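Local coordinates for protein beta-lactamase (Escherichia coli, PDB 6PQ8) that probably hydrolyses beta-lactam antibiotics to substituted beta-amino acids, as a class A beta-lactamase, and so gives resistance to them, at residues A[48-53]-A[191-196]. The protein carries 1 engineered substitution. Numbering follows the deposited sequence.
Sequences LGIEDN and LLKKFY. With J01 ((2R,3Z,5R)-3-(2-hydroxyethylidene)-7-oxo-4-oxa-1-azabicyclo[3.2.0]heptane-2-carboxylic acid), chain C.
Lys-193, near the end of helix 185-196, reaches across to the end of strand 42-49 and the turn after it, in a mixed polar and apolar helix-to-sheet contact of the class A beta-lactamase fold. Its chain is fully extended, with CG anti to the backbone N (chi1 178°), and this carries the ammonium group to the strand end. There Lys-193 NZ donates a hydrogen bond to Gly-49 O at 2.9 Å. The donor approaches almost head-on to the carbonyl, with a C=O...N angle of 161°. Lys-193 CE also lies 3.4 Å from Ile-50 O.

Two apolar side chains pack along the aliphatic part of the lysine. The Ile-50 side chain slides past it in the opposite direction, with CD1 3.8 Å from Lys-193 CG. Leu-48 crosses it at about a right angle, with its CG 3.9 Å from Lys-193 CD. Further along the helix, Ile-50 CG2 lies at the edge of the Tyr-196 ring, 3.9 Å from Tyr-196 CD2.

Beyond the strand, Asp-52 O is 3.1 Å from C4 of the bound J01. Backbone hydrogen bonds tie Leu-48 to Ala-266 and Ile-50 to His-264, on strand 264-274, while Tyr-196 packs on Ile-256 of strand 248-258 and on helix 203-214.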
loop_
_atom_site.group_PDB
_atom_site.type_symbol
_atom_site.label_atom_id
_atom_site.label_comp_id
_atom_site.label_asym_id
_atom_site.label_seq_id
_atom_site.Cartn_x
_atom_site.Cartn_y
_atom_site.Cartn_z
ATOM N N LEU A 48 1.159 9.556 10.940
ATOM C CA LEU A 48 1.118 10.996 10.706
ATOM C C LEU A 48 -0.315 11.486 10.863
ATOM O O LEU A 48 -1.208 11.009 10.152
ATOM C CB LEU A 48 1.637 11.331 9.316
ATOM C CG LEU A 48 2.361 12.641 9.092
ATOM C CD1 LEU A 48 3.193 12.991 10.320
ATOM C CD2 LEU A 48 3.218 12.541 7.838
ATOM N N GLY A 49 -0.536 12.421 11.788
ATOM C CA GLY A 49 -1.838 13.071 11.871
ATOM C C GLY A 49 -2.155 13.829 10.591
ATOM O O GLY A 49 -1.267 14.384 9.941
ATOM N N ILE A 50 -3.406 13.844 10.209
ATOM C CA ILE A 50 -3.794 14.532 9.018
ATOM C C ILE A 50 -4.045 16.001 9.265
ATOM O O ILE A 50 -3.454 16.821 8.630
ATOM C CB ILE A 50 -5.009 13.885 8.366
ATOM C CG1 ILE A 50 -4.630 12.517 7.862
ATOM C CG2 ILE A 50 -5.521 14.712 7.215
ATOM C CD1 ILE A 50 -3.554 12.557 6.835
ATOM N N GLU A 51 -4.918 16.316 10.192
ATOM C CA GLU A 51 -5.226 17.691 10.447
ATOM C C GLU A 51 -4.569 18.290 11.681
ATOM O O GLU A 51 -4.428 19.466 11.781
ATOM C CB GLU A 51 -6.715 17.994 10.285
ATOM C CG GLU A 51 -7.728 17.055 10.872
ATOM C CD GLU A 51 -7.869 15.728 10.166
ATOM O OE1 GLU A 51 -8.425 15.624 9.084
ATOM O OE2 GLU A 51 -7.474 14.760 10.756
ATOM N N ASP A 52 -4.116 17.446 12.579
ATOM C CA ASP A 52 -3.465 17.876 13.790
ATOM C C ASP A 52 -2.176 17.168 13.776
ATOM O O ASP A 52 -2.133 16.001 14.020
ATOM C CB ASP A 52 -4.230 17.411 15.021
ATOM C CG ASP A 52 -5.421 18.302 15.360
ATOM O OD1 ASP A 52 -5.748 19.216 14.605
ATOM O OD2 ASP A 52 -6.033 18.087 16.398
ATOM N N ASN A 53 -1.109 17.879 13.516
ATOM C CA ASN A 53 0.183 17.258 13.451
ATOM C C ASN A 53 0.613 16.374 14.634
ATOM O O ASN A 53 0.824 16.801 15.742
ATOM C CB ASN A 53 1.233 18.282 13.116
ATOM C CG ASN A 53 1.851 18.854 14.328
ATOM O OD1 ASN A 53 1.180 19.490 15.142
ATOM N ND2 ASN A 53 3.123 18.594 14.495
ATOM N N LEU A 191 3.611 10.353 2.006
ATOM C CA LEU A 191 2.917 10.288 0.728
ATOM C C LEU A 191 1.409 10.114 0.917
ATOM O O LEU A 191 0.618 10.739 0.202
ATOM C CB LEU A 191 3.504 9.164 -0.124
ATOM C CG LEU A 191 2.796 8.998 -1.466
ATOM C CD1 LEU A 191 3.127 10.168 -2.420
ATOM C CD2 LEU A 191 3.144 7.667 -2.079
ATOM N N LEU A 192 0.991 9.276 1.874
ATOM C CA LEU A 192 -0.437 9.129 2.159
ATOM C C LEU A 192 -1.064 10.457 2.579
ATOM O O LEU A 192 -2.194 10.765 2.190
ATOM C CB LEU A 192 -0.667 8.077 3.252
ATOM C CG LEU A 192 -0.591 6.592 2.884
ATOM C CD1 LEU A 192 -0.407 5.739 4.152
ATOM C CD2 LEU A 192 -1.805 6.106 2.071
ATOM N N LYS A 193 -0.350 11.252 3.386
ATOM C CA LYS A 193 -0.901 12.526 3.841
ATOM C C LYS A 193 -1.036 13.528 2.693
ATOM O O LYS A 193 -2.055 14.224 2.596
ATOM C CB LYS A 193 -0.033 13.113 4.954
ATOM C CG LYS A 193 -0.523 14.461 5.454
ATOM C CD LYS A 193 0.173 14.853 6.748
ATOM C CE LYS A 193 -0.350 16.169 7.281
ATOM N NZ LYS A 193 0.267 16.461 8.597
ATOM N N LYS A 194 -0.010 13.638 1.836
ATOM C CA LYS A 194 -0.108 14.497 0.656
ATOM C C LYS A 194 -1.312 14.110 -0.195
ATOM O O LYS A 194 -2.085 14.974 -0.627
ATOM C CB LYS A 194 1.172 14.406 -0.182
ATOM C CG LYS A 194 2.319 15.269 0.305
ATOM C CD LYS A 194 3.549 15.111 -0.611
ATOM C CE LYS A 194 4.489 16.308 -0.499
ATOM N NZ LYS A 194 4.904 16.509 0.910
ATOM N N PHE A 195 -1.469 12.803 -0.451
ATOM C CA PHE A 195 -2.641 12.299 -1.156
ATOM C C PHE A 195 -3.921 12.686 -0.433
ATOM O O PHE A 195 -4.837 13.258 -1.036
ATOM C CB PHE A 195 -2.561 10.776 -1.301
ATOM C CG PHE A 195 -3.902 10.118 -1.526
ATOM C CD1 PHE A 195 -4.603 10.322 -2.717
ATOM C CD2 PHE A 195 -4.469 9.304 -0.544
ATOM C CE1 PHE A 195 -5.847 9.720 -2.932
ATOM C CE2 PHE A 195 -5.706 8.697 -0.746
ATOM C CZ PHE A 195 -6.394 8.906 -1.948
ATOM N N TYR A 196 -3.996 12.393 0.867
ATOM C CA TYR A 196 -5.282 12.483 1.550
ATOM C C TYR A 196 -5.766 13.928 1.654
ATOM O O TYR A 196 -6.969 14.197 1.536
ATOM C CB TYR A 196 -5.211 11.845 2.934
ATOM C CG TYR A 196 -6.596 11.671 3.485
ATOM C CD1 TYR A 196 -7.440 10.688 2.973
ATOM C CD2 TYR A 196 -7.103 12.539 4.458
ATOM C CE1 TYR A 196 -8.742 10.534 3.444
ATOM C CE2 TYR A 196 -8.419 12.398 4.937
ATOM C CZ TYR A 196 -9.227 11.387 4.423
ATOM O OH TYR A 196 -10.520 11.222 4.875
HETATM O O2 J01 C . -5.785 14.354 13.524
HETATM C C5 J01 C . -5.201 13.932 14.484
HETATM C C4 J01 C . -3.782 13.469 14.788
HETATM C C3 J01 C . -4.374 12.999 16.140
HETATM N N1 J01 C . -5.624 13.704 15.806
HETATM O O1 J01 C . -3.774 13.643 17.281
HETATM C C1 J01 C . -4.810 14.237 17.898
HETATM C C2 J01 C . -5.829 14.682 16.872
HETATM C C8 J01 C . -7.200 14.614 17.549
HETATM O O5 J01 C . -7.908 13.655 17.381
HETATM O O4 J01 C . -7.511 15.526 18.284
HETATM C C6 J01 C . -4.850 14.363 19.290
HETATM C C7 J01 C . -3.881 13.543 20.096
HETATM O O3 J01 C . -2.573 13.766 19.611
#